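Local atomic coordinates of thiamin pyrophosphokinase family protein (Enterococcus faecalis, PDB entry 3MEL), a protein that probably transfers a diphosphate group from ATP to thiamine, and is held here in complex with its expected product, thiamine diphosphate, and magnesium. Residues 69-72 and 73-77; 82-85 and 86-90; 104-107 and 108-112; 179-182 and 183-187. All blocks are in the same frame, centred on the assembly; numbering follows the deposited sequence.

Interaction 1: residues 69-72 and 73-77; sequences IQAP and AEKDD. With TPP (thiamine diphosphate), chain E.
K75 folds back against the carbonyl of P72, laying its aliphatic chain alongside P72 O rather than pointing straight out of the loop. Its CG, CD and CE all run past P72 O, CD at 3.6 Å and CE at 3.4 Å, while K75 CE also reaches the methyl of A71 (CB to CE 4.2 Å). The chain stays nearly straight through CD and then bends at its last torsion (chi4 53°), turning NZ off the line of the methylenes. The pyrrolidine of P72 lies along the next peptide, its CB 3.6 Å from E74 O, with A73 taking the chain round between them, its methyl pointing mostly away but still touching P72 C. This is the loop that follows edge strand 68-70 and leads into helix 79-90, and its placement at the carboxyl end of a parallel strand is where α/β folds commonly bind their ligands. Here the ligand is thiamine diphosphate: D76 O lies 3.0 Å from its thiazolium carbon C2, and K75 O lies 3.4 Å from the same atom, so two successive backbone carbonyls face the ring carbon flanked by nitrogen and sulfur. The ammonium of K75 makes a salt bridge to D49, one of the aspartates that bind magnesium, and a weak hydrogen bond from K75 NZ to D77 O, 3.3 Å long, tethers it to its own loop. D79, further on, contributes a long, weak ion pair. Farther out, E74 makes a weak hydrogen bond to Y174 of the second subunit.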
loop_
_atom_site.group_PDB
_atom_site.type_symbol
_atom_site.label_atom_id
_atom_site.label_comp_id
_atom_site.label_asym_id
_atom_site.label_seq_id
_atom_site.Cartn_x
_atom_site.Cartn_y
_atom_site.Cartn_z
ATOM N N ILE A 69 25.453 -1.069 12.188
ATOM C CA ILE A 69 25.410 0.184 11.440
ATOM C C ILE A 69 24.427 1.167 12.070
ATOM O O ILE A 69 23.226 1.091 11.859
ATOM C CB ILE A 69 25.093 -0.044 9.972
ATOM C CG1 ILE A 69 26.206 -0.875 9.346
ATOM C CG2 ILE A 69 24.966 1.279 9.271
ATOM C CD1 ILE A 69 26.077 -1.048 7.886
ATOM N N GLN A 70 24.949 2.058 12.894
ATOM C CA GLN A 70 24.148 3.113 13.506
ATOM C C GLN A 70 24.245 4.389 12.665
ATOM O O GLN A 70 25.334 4.899 12.420
ATOM C CB GLN A 70 24.631 3.350 14.937
ATOM C CG GLN A 70 24.119 4.605 15.614
ATOM C CD GLN A 70 25.166 5.174 16.564
ATOM O OE1 GLN A 70 25.852 6.150 16.237
ATOM N NE2 GLN A 70 25.329 4.537 17.726
ATOM N N ALA A 71 23.110 4.881 12.196
ATOM C CA ALA A 71 23.081 6.027 11.289
ATOM C C ALA A 71 22.298 7.188 11.909
ATOM O O ALA A 71 21.539 6.977 12.847
ATOM C CB ALA A 71 22.468 5.619 9.954
ATOM N N PRO A 72 22.489 8.412 11.386
ATOM C CA PRO A 72 21.878 9.654 11.899
ATOM C C PRO A 72 20.360 9.633 11.795
ATOM O O PRO A 72 19.862 9.214 10.759
ATOM C CB PRO A 72 22.425 10.731 10.957
ATOM C CG PRO A 72 23.645 10.134 10.338
ATOM C CD PRO A 72 23.387 8.665 10.248
ATOM N N ALA A 73 19.635 10.063 12.824
ATOM C CA ALA A 73 18.166 10.127 12.735
ATOM C C ALA A 73 17.725 11.008 11.566
ATOM O O ALA A 73 16.638 10.832 11.008
ATOM C CB ALA A 73 17.572 10.650 14.022
ATOM N N GLU A 74 18.597 11.951 11.208
ATOM C CA GLU A 74 18.375 12.885 10.124
ATOM C C GLU A 74 19.086 12.398 8.884
ATOM O O GLU A 74 20.277 12.637 8.718
ATOM C CB GLU A 74 18.965 14.246 10.502
ATOM C CG GLU A 74 18.437 15.443 9.698
ATOM C CD GLU A 74 17.167 16.017 10.307
ATOM O OE1 GLU A 74 16.477 15.257 11.032
ATOM O OE2 GLU A 74 16.866 17.221 10.073
ATOM N N LYS A 75 18.360 11.714 8.012
ATOM C CA LYS A 75 18.901 11.332 6.712
ATOM C C LYS A 75 17.815 11.347 5.645
ATOM O O LYS A 75 16.630 11.391 5.972
ATOM C CB LYS A 75 19.552 9.941 6.776
ATOM C CG LYS A 75 19.078 9.082 7.927
ATOM C CD LYS A 75 19.137 7.588 7.612
ATOM C CE LYS A 75 18.555 6.750 8.752
ATOM N NZ LYS A 75 17.183 7.187 9.139
ATOM N N ASP A 76 18.224 11.309 4.377
ATOM C CA ASP A 76 17.305 11.049 3.266
ATOM C C ASP A 76 16.732 9.634 3.303
ATOM O O ASP A 76 15.529 9.443 3.147
ATOM C CB ASP A 76 18.004 11.240 1.924
ATOM C CG ASP A 76 18.436 12.669 1.687
ATOM O OD1 ASP A 76 17.704 13.595 2.124
ATOM O OD2 ASP A 76 19.511 12.848 1.059
ATOM N N ASP A 77 17.595 8.643 3.505
ATOM C CA ASP A 77 17.170 7.255 3.518
ATOM C C ASP A 77 16.376 6.882 4.753
ATOM O O ASP A 77 16.690 7.304 5.860
ATOM C CB ASP A 77 18.374 6.331 3.461
ATOM C CG ASP A 77 19.049 6.333 2.121
ATOM O OD1 ASP A 77 18.788 7.238 1.293
ATOM O OD2 ASP A 77 19.862 5.420 1.899
HETATM N "N1'" TPP E . 10.842 14.807 2.324
HETATM C "C2'" TPP E . 12.043 15.530 1.851
HETATM C CM2 TPP E . 11.937 15.928 0.366
HETATM N "N3'" TPP E . 13.294 14.884 2.263
HETATM C "C4'" TPP E . 13.403 14.469 3.683
HETATM N "N4'" TPP E . 14.686 13.792 3.910
HETATM C "C5'" TPP E . 12.171 13.554 4.031
HETATM C "C6'" TPP E . 10.910 14.376 3.720
HETATM C "C7'" TPP E . 12.221 13.082 5.513
HETATM N N3 TPP E . 13.280 12.047 5.733
HETATM C C2 TPP E . 13.565 11.149 4.604
HETATM S S1 TPP E . 13.212 9.456 5.164
HETATM C C5 TPP E . 12.986 9.865 6.931
HETATM C C4 TPP E . 13.334 11.358 7.085
HETATM C CM4 TPP E . 12.461 12.033 8.138
HETATM C C6 TPP E . 13.603 8.911 7.955
HETATM C C7 TPP E . 12.583 7.889 8.491
HETATM O O7 TPP E . 13.253 6.652 8.668
HETATM P PA TPP E . 12.735 5.416 9.528
HETATM O O1A TPP E . 11.196 5.762 9.490
HETATM O O2A TPP E . 13.431 5.026 10.763
HETATM O O3A TPP E . 12.813 3.970 8.867
HETATM P PB TPP E . 11.903 2.679 8.864
HETATM O O1B TPP E . 12.385 1.800 7.656
HETATM O O2B TPP E . 12.523 1.779 10.010
HETATM O O3B TPP E . 10.470 2.839 9.178
#

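Interaction 2: residues 82-85 and 86-90; sequences LALQ and EALQR
L82 and E86 lie side by side one helical turn apart, joined through the backbone by E86 N to L82 O at 3.0 Å. The next three residues repeat the pattern: A87 N donates to A83 O, L88 N to L84 O at 2.9 Å, and Q89 N to Q85 O. The first three bonds are fairly straight, but the last is bent, with an angle of 132° at the hydrogen, as the helix nears its end. All four carbonyls of 82-85 thus have an amide donor four residues on. This is all but the first turn of helix 79-90, which follows the ligand-binding loop and leads toward strand 95-99 of the central sheet, as in the strand-helix-strand units of α/β folds. In its last turn the pattern tightens, R90 N donating to A87 O three residues back at 3.1 Å. E86 O gathers weak bonds from Q89 N and R90 N, and R90 NH1 adds a third, 2.9 Å long, from well above the carbonyl plane. The same NH1 makes a salt bridge to E86 OE1 at 3.2 Å, using that oxygen's anti lone pair. A bend at chi2 of E86 (-56°) swings the carboxylate round so that OE1 can meet NH1, while OE2 lies 3.9 Å from L82 CD1. Both acceptors lie close to the guanidinium plane, which should fix its rotation. On another side of the helix L84 CD1 meets L88 CD1 at 4.0 Å, and both leucines pack on M96 and on F121.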
loop_
_atom_site.group_PDB
_atom_site.type_symbol
_atom_site.label_atom_id
_atom_site.label_comp_id
_atom_site.label_asym_id
_atom_site.label_seq_id
_atom_site.Cartn_x
_atom_site.Cartn_y
_atom_site.Cartn_z
ATOM N N LEU A 82 18.471 1.992 3.910
ATOM C CA LEU A 82 19.865 1.858 4.301
ATOM C C LEU A 82 20.281 0.396 4.486
ATOM O O LEU A 82 21.267 -0.064 3.886
ATOM C CB LEU A 82 20.126 2.641 5.585
ATOM C CG LEU A 82 21.600 2.603 5.986
ATOM C CD1 LEU A 82 22.476 3.055 4.819
ATOM C CD2 LEU A 82 21.837 3.430 7.220
ATOM N N ALA A 83 19.519 -0.320 5.316
ATOM C CA ALA A 83 19.764 -1.731 5.591
ATOM C C ALA A 83 19.791 -2.556 4.320
ATOM O O ALA A 83 20.645 -3.405 4.169
ATOM C CB ALA A 83 18.747 -2.272 6.556
ATOM N N LEU A 84 18.876 -2.305 3.390
ATOM C CA LEU A 84 18.884 -3.062 2.139
ATOM C C LEU A 84 20.176 -2.880 1.349
ATOM O O LEU A 84 20.760 -3.857 0.897
ATOM C CB LEU A 84 17.673 -2.738 1.264
ATOM C CG LEU A 84 17.564 -3.416 -0.121
ATOM C CD1 LEU A 84 17.550 -4.978 -0.077
ATOM C CD2 LEU A 84 16.343 -2.865 -0.849
ATOM N N GLN A 85 20.627 -1.643 1.187
ATOM C CA GLN A 85 21.865 -1.380 0.466
ATOM C C GLN A 85 23.089 -2.016 1.150
ATOM O O GLN A 85 23.944 -2.605 0.486
ATOM C CB GLN A 85 22.067 0.130 0.278
ATOM C CG GLN A 85 23.106 0.495 -0.802
ATOM C CD GLN A 85 23.000 1.936 -1.249
ATOM O OE1 GLN A 85 22.141 2.680 -0.767
ATOM N NE2 GLN A 85 23.870 2.341 -2.178
ATOM N N GLU A 86 23.171 -1.893 2.470
ATOM C CA GLU A 86 24.276 -2.481 3.212
ATOM C C GLU A 86 24.318 -3.987 2.993
ATOM O O GLU A 86 25.378 -4.564 2.740
ATOM C CB GLU A 86 24.142 -2.200 4.715
ATOM C CG GLU A 86 24.342 -0.753 5.151
ATOM C CD GLU A 86 25.684 -0.166 4.723
ATOM O OE1 GLU A 86 26.657 -0.930 4.551
ATOM O OE2 GLU A 86 25.769 1.076 4.554
ATOM N N ALA A 87 23.152 -4.617 3.118
ATOM C CA ALA A 87 23.036 -6.066 3.029
ATOM C C ALA A 87 23.328 -6.553 1.610
ATOM O O ALA A 87 23.985 -7.568 1.434
ATOM C CB ALA A 87 21.671 -6.514 3.491
ATOM N N LEU A 88 22.862 -5.830 0.596
ATOM C CA LEU A 88 23.249 -6.177 -0.759
ATOM C C LEU A 88 24.732 -5.912 -0.979
ATOM O O LEU A 88 25.348 -6.516 -1.858
ATOM C CB LEU A 88 22.430 -5.424 -1.794
ATOM C CG LEU A 88 21.102 -6.002 -2.260
ATOM C CD1 LEU A 88 20.363 -4.914 -2.988
ATOM C CD2 LEU A 88 21.279 -7.194 -3.161
ATOM N N GLN A 89 25.316 -5.010 -0.197
ATOM C CA GLN A 89 26.743 -4.754 -0.356
ATOM C C GLN A 89 27.515 -6.007 0.015
ATOM O O GLN A 89 28.558 -6.288 -0.567
ATOM C CB GLN A 89 27.232 -3.598 0.505
ATOM C CG GLN A 89 28.726 -3.390 0.351
ATOM C CD GLN A 89 29.334 -2.454 1.387
ATOM O OE1 GLN A 89 29.161 -1.235 1.308
ATOM N NE2 GLN A 89 30.068 -3.020 2.353
ATOM N N ARG A 90 26.976 -6.750 0.983
ATOM C CA ARG A 90 27.639 -7.892 1.583
ATOM C C ARG A 90 27.230 -9.178 0.903
ATOM O O ARG A 90 27.947 -10.174 1.011
ATOM C CB ARG A 90 27.277 -7.990 3.068
ATOM C CG ARG A 90 28.203 -7.248 4.007
ATOM C CD ARG A 90 27.504 -6.867 5.308
ATOM N NE ARG A 90 28.243 -5.834 6.028
ATOM C CZ ARG A 90 28.172 -4.526 5.759
ATOM N NH1 ARG A 90 27.382 -4.065 4.794
ATOM N NH2 ARG A 90 28.897 -3.670 6.462
#

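Interaction 3: residues 104-107 and 108-112; sequences GRID and HLLAN. With TPP (thiamine diphosphate), chain E.
D107 sets CG between its backbone N and its carbonyl carbon (chi1 40°), which folds the carboxylate back over the start of the helix. D107 OD1 there accepts H108 N at 2.9 Å, met from above the carboxylate plane. R105, bent at chi2 and chi3, curls its guanidinium round to the same carboxylate: R105 NH1 donates to D107 OD2 at 2.8 Å, on the syn lone pair and close to the guanidinium plane, as part of a salt bridge. With CG beside its backbone N, H108 brings its ring alongside, ND1 sitting 3.9 Å above the centre of the R105 guanidinium; the two planes are 45° apart. R105 is also the N-cap residue of helix 106-113, its carbonyl oxygen accepting L109 N at 2.8 Å. Y155 of the second subunit makes a cation-pi contact with R105, and N135 of that subunit bonds I106 N. Beyond the arginine, H108 NE2 comes within 3.2 Å of O1A of thiamine diphosphate, and O3B lies over one ring face toward its rim. R105, beside the H108 ring, may add some positive potential near O1A, probably partly offset by its salt bridge to D107.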
loop_
_atom_site.group_PDB
_atom_site.type_symbol
_atom_site.label_atom_id
_atom_site.label_comp_id
_atom_site.label_asym_id
_atom_site.label_seq_id
_atom_site.Cartn_x
_atom_site.Cartn_y
_atom_site.Cartn_z
ATOM N N GLY A 104 2.038 0.122 9.333
ATOM C CA GLY A 104 0.751 0.732 9.027
ATOM C C GLY A 104 0.754 2.084 8.315
ATOM O O GLY A 104 -0.291 2.552 7.861
ATOM N N ARG A 105 1.921 2.712 8.210
ATOM C CA ARG A 105 2.033 4.029 7.599
ATOM C C ARG A 105 2.191 3.910 6.094
ATOM O O ARG A 105 3.111 3.262 5.605
ATOM C CB ARG A 105 3.182 4.815 8.237
ATOM C CG ARG A 105 2.684 5.890 9.195
ATOM C CD ARG A 105 3.533 6.065 10.432
ATOM N NE ARG A 105 4.756 6.868 10.286
ATOM C CZ ARG A 105 5.072 7.677 9.275
ATOM N NH1 ARG A 105 4.260 7.842 8.245
ATOM N NH2 ARG A 105 6.226 8.327 9.299
ATOM N N ILE A 106 1.287 4.544 5.351
ATOM C CA ILE A 106 1.212 4.266 3.925
ATOM C C ILE A 106 2.307 4.958 3.114
ATOM O O ILE A 106 2.707 4.449 2.075
ATOM C CB ILE A 106 -0.224 4.447 3.343
ATOM C CG1 ILE A 106 -1.255 3.698 4.200
ATOM C CG2 ILE A 106 -0.303 3.937 1.897
ATOM C CD1 ILE A 106 -2.650 3.643 3.604
ATOM N N ASP A 107 2.821 6.086 3.596
ATOM C CA ASP A 107 4.031 6.655 3.003
ATOM C C ASP A 107 5.190 5.649 3.046
ATOM O O ASP A 107 5.910 5.477 2.071
ATOM C CB ASP A 107 4.434 7.991 3.651
ATOM C CG ASP A 107 4.258 8.004 5.160
ATOM O OD1 ASP A 107 3.874 6.973 5.744
ATOM O OD2 ASP A 107 4.497 9.068 5.766
ATOM N N HIS A 108 5.363 4.982 4.180
ATOM C CA HIS A 108 6.352 3.931 4.280
ATOM C C HIS A 108 5.960 2.697 3.477
ATOM O O HIS A 108 6.807 2.048 2.872
ATOM C CB HIS A 108 6.594 3.556 5.729
ATOM C CG HIS A 108 7.493 4.504 6.439
ATOM N ND1 HIS A 108 7.320 4.848 7.759
ATOM C CD2 HIS A 108 8.577 5.190 6.006
ATOM C CE1 HIS A 108 8.261 5.706 8.112
ATOM N NE2 HIS A 108 9.038 5.928 7.066
ATOM N N LEU A 109 4.685 2.348 3.460
ATOM C CA LEU A 109 4.321 1.237 2.600
ATOM C C LEU A 109 4.832 1.515 1.165
ATOM O O LEU A 109 5.600 0.723 0.621
ATOM C CB LEU A 109 2.820 0.941 2.649
ATOM C CG LEU A 109 2.342 -0.054 1.592
ATOM C CD1 LEU A 109 2.854 -1.418 1.931
ATOM C CD2 LEU A 109 0.839 -0.065 1.486
ATOM N N LEU A 110 4.442 2.648 0.575
ATOM C CA LEU A 110 4.876 3.015 -0.781
ATOM C C LEU A 110 6.391 3.307 -0.917
ATOM O O LEU A 110 6.997 3.134 -1.984
ATOM C CB LEU A 110 4.077 4.224 -1.261
ATOM C CG LEU A 110 2.562 4.045 -1.280
ATOM C CD1 LEU A 110 1.881 5.381 -1.528
ATOM C CD2 LEU A 110 2.159 3.028 -2.338
ATOM N N ALA A 111 6.991 3.769 0.169
ATOM C CA ALA A 111 8.434 3.919 0.227
ATOM C C ALA A 111 9.063 2.573 -0.091
ATOM O O ALA A 111 9.971 2.484 -0.909
ATOM C CB ALA A 111 8.848 4.387 1.609
ATOM N N ASN A 112 8.539 1.528 0.549
ATOM C CA ASN A 112 9.019 0.168 0.382
ATOM C C ASN A 112 8.680 -0.414 -0.995
ATOM O O ASN A 112 9.538 -0.905 -1.710
ATOM C CB ASN A 112 8.451 -0.731 1.492
ATOM C CG ASN A 112 9.114 -0.508 2.860
ATOM O OD1 ASN A 112 10.235 -0.013 2.957
ATOM N ND2 ASN A 112 8.421 -0.901 3.921
HETATM N "N1'" TPP E . 10.842 14.807 2.324
HETATM C "C2'" TPP E . 12.043 15.530 1.851
HETATM C CM2 TPP E . 11.937 15.928 0.366
HETATM N "N3'" TPP E . 13.294 14.884 2.263
HETATM C "C4'" TPP E . 13.403 14.469 3.683
HETATM N "N4'" TPP E . 14.686 13.792 3.910
HETATM C "C5'" TPP E . 12.171 13.554 4.031
HETATM C "C6'" TPP E . 10.910 14.376 3.720
HETATM C "C7'" TPP E . 12.221 13.082 5.513
HETATM N N3 TPP E . 13.280 12.047 5.733
HETATM C C2 TPP E . 13.565 11.149 4.604
HETATM S S1 TPP E . 13.212 9.456 5.164
HETATM C C5 TPP E . 12.986 9.865 6.931
HETATM C C4 TPP E . 13.334 11.358 7.085
HETATM C CM4 TPP E . 12.461 12.033 8.138
HETATM C C6 TPP E . 13.603 8.911 7.955
HETATM C C7 TPP E . 12.583 7.889 8.491
HETATM O O7 TPP E . 13.253 6.652 8.668
HETATM P PA TPP E . 12.735 5.416 9.528
HETATM O O1A TPP E . 11.196 5.762 9.490
HETATM O O2A TPP E . 13.431 5.026 10.763
HETATM O O3A TPP E . 12.813 3.970 8.867
HETATM P PB TPP E . 11.903 2.679 8.864
HETATM O O1B TPP E . 12.385 1.800 7.656
HETATM O O2B TPP E . 12.523 1.779 10.010
HETATM O O3B TPP E . 10.470 2.839 9.178
#

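Interaction 4: residues 179-182 and 183-187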
loop_
_atom_site.group_PDB
_atom_site.type_symbol
_atom_site.label_atom_id
_atom_site.label_comp_id
_atom_site.label_asym_id
_atom_site.label_seq_id
_atom_site.Cartn_x
_atom_site.Cartn_y
_atom_site.Cartn_z
ATOM N N GLN A 179 -2.483 -6.879 -23.627
ATOM C CA GLN A 179 -3.133 -5.758 -22.961
ATOM C C GLN A 179 -2.223 -4.551 -22.797
ATOM O O GLN A 179 -1.134 -4.667 -22.239
ATOM C CB GLN A 179 -3.578 -6.198 -21.572
ATOM C CG GLN A 179 -4.355 -5.164 -20.820
ATOM C CD GLN A 179 -5.658 -4.848 -21.510
ATOM O OE1 GLN A 179 -6.613 -5.620 -21.427
ATOM N NE2 GLN A 179 -5.702 -3.717 -22.216
ATOM N N ASP A 180 -2.663 -3.390 -23.271
ATOM C CA ASP A 180 -1.972 -2.157 -22.913
ATOM C C ASP A 180 -2.605 -1.612 -21.640
ATOM O O ASP A 180 -3.825 -1.633 -21.483
ATOM C CB ASP A 180 -1.995 -1.126 -24.043
ATOM C CG ASP A 180 -0.897 -1.359 -25.068
ATOM O OD1 ASP A 180 -0.164 -2.365 -24.947
ATOM O OD2 ASP A 180 -0.765 -0.535 -26.000
ATOM N N VAL A 181 -1.753 -1.179 -20.717
ATOM C CA VAL A 181 -2.167 -0.685 -19.412
ATOM C C VAL A 181 -1.617 0.732 -19.318
ATOM O O VAL A 181 -0.434 0.920 -19.059
ATOM C CB VAL A 181 -1.590 -1.573 -18.266
ATOM C CG1 VAL A 181 -1.984 -1.043 -16.907
ATOM C CG2 VAL A 181 -2.059 -3.002 -18.407
ATOM N N PRO A 182 -2.482 1.734 -19.530
ATOM C CA PRO A 182 -2.120 3.136 -19.788
ATOM C C PRO A 182 -1.624 3.888 -18.551
ATOM O O PRO A 182 -1.021 4.947 -18.678
ATOM C CB PRO A 182 -3.441 3.752 -20.272
ATOM C CG PRO A 182 -4.449 2.605 -20.320
ATOM C CD PRO A 182 -3.934 1.579 -19.383
ATOM N N TYR A 183 -1.868 3.332 -17.371
ATOM C CA TYR A 183 -1.495 3.967 -16.120
ATOM C C TYR A 183 -1.524 2.892 -15.030
ATOM O O TYR A 183 -2.070 1.820 -15.240
ATOM C CB TYR A 183 -2.489 5.091 -15.816
ATOM C CG TYR A 183 -3.913 4.656 -16.002
ATOM C CD1 TYR A 183 -4.588 4.017 -14.978
ATOM C CD2 TYR A 183 -4.570 4.836 -17.215
ATOM C CE1 TYR A 183 -5.885 3.588 -15.139
ATOM C CE2 TYR A 183 -5.874 4.405 -17.388
ATOM C CZ TYR A 183 -6.521 3.787 -16.342
ATOM O OH TYR A 183 -7.810 3.344 -16.466
ATOM N N PRO A 184 -0.934 3.171 -13.864
ATOM C CA PRO A 184 -0.974 2.202 -12.765
ATOM C C PRO A 184 -2.327 1.491 -12.591
ATOM O O PRO A 184 -3.362 2.117 -12.433
ATOM C CB PRO A 184 -0.651 3.067 -11.551
ATOM C CG PRO A 184 0.258 4.127 -12.092
ATOM C CD PRO A 184 -0.119 4.353 -13.525
ATOM N N THR A 185 -2.306 0.165 -12.608
ATOM C CA THR A 185 -3.533 -0.630 -12.518
ATOM C C THR A 185 -3.277 -1.906 -11.737
ATOM O O THR A 185 -2.301 -2.612 -11.995
ATOM C CB THR A 185 -4.057 -1.029 -13.911
ATOM O OG1 THR A 185 -4.311 0.149 -14.685
ATOM C CG2 THR A 185 -5.325 -1.844 -13.775
ATOM N N SER A 186 -4.156 -2.203 -10.787
ATOM C CA SER A 186 -3.972 -3.367 -9.932
ATOM C C SER A 186 -4.963 -4.449 -10.295
ATOM O O SER A 186 -6.102 -4.430 -9.829
ATOM C CB SER A 186 -4.146 -2.985 -8.460
ATOM O OG SER A 186 -3.917 -4.095 -7.611
ATOM N N TYR A 187 -4.531 -5.387 -11.137
ATOM C CA TYR A 187 -5.339 -6.560 -11.436
ATOM C C TYR A 187 -5.222 -7.577 -10.297
ATOM O O TYR A 187 -4.354 -8.457 -10.291
ATOM C CB TYR A 187 -4.926 -7.193 -12.751
ATOM C CG TYR A 187 -4.928 -6.267 -13.936
ATOM C CD1 TYR A 187 -6.085 -6.080 -14.696
ATOM C CD2 TYR A 187 -3.766 -5.617 -14.325
ATOM C CE1 TYR A 187 -6.085 -5.250 -15.797
ATOM C CE2 TYR A 187 -3.747 -4.799 -15.418
ATOM C CZ TYR A 187 -4.907 -4.606 -16.154
ATOM O OH TYR A 187 -4.882 -3.771 -17.256
#
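In the vitamin B1 binding region, a connecting loop joins the short strand 179-181 to strand 185-190, an outermost strand of the large mixed sheet. Their short segments run at 135° with axes 10.1 Å apart, too far for direct pairing: 185-190 bonds instead to 155-160, with side chains between. V181 and Y187 approach from opposite directions. V181 CG2 comes in at the edge of the Y187 ring, close to its plane, 3.9 Å from CE2. T185 covers one face of that ring, its CG2 sitting 3.6 Å above the plane toward the rim, while T185 CB faces the other methyl of the valine, V181 CG1, at 3.6 Å. At the apex the P182 ring lies beside the Y183 ring, with P182 CG 3.7 Å from Y183 CE2. The tyrosine is put there by a chi1 of 47°, which turns its ring back toward the proline; Y183 also packs on P119 of the second subunit, and S186 OG bonds D107 O of that subunit. Within the loop, T185 OG1 donates to Y183 O at 2.8 Å. Q179 bends at chi2 so that its NE2 donates to D180 O at 2.9 Å, tilted out of the carbonyl plane.

How the interactions relate
From the N terminus the four contacts come in series, none nesting or crossing, each made within one unbroken run of chain and closing no long loop. Interaction 1 rounds the loop leaving strand 68-70, and interaction 2 follows on helix 79-90, where I69 packs on E86 and A71 on L82, tying the edge strand and the loop after it to the helix. Interactions 1 and 3 do not touch, yet thiamine diphosphate bridges them. Interaction 4 lies in the vitamin B1 binding region, at the other edge of the mixed sheet. Interactions 3 and 4 meet across the dimer, D107 O of one subunit bonding S186 OG of the other; interaction 1 reaches the second subunit weakly, through E74.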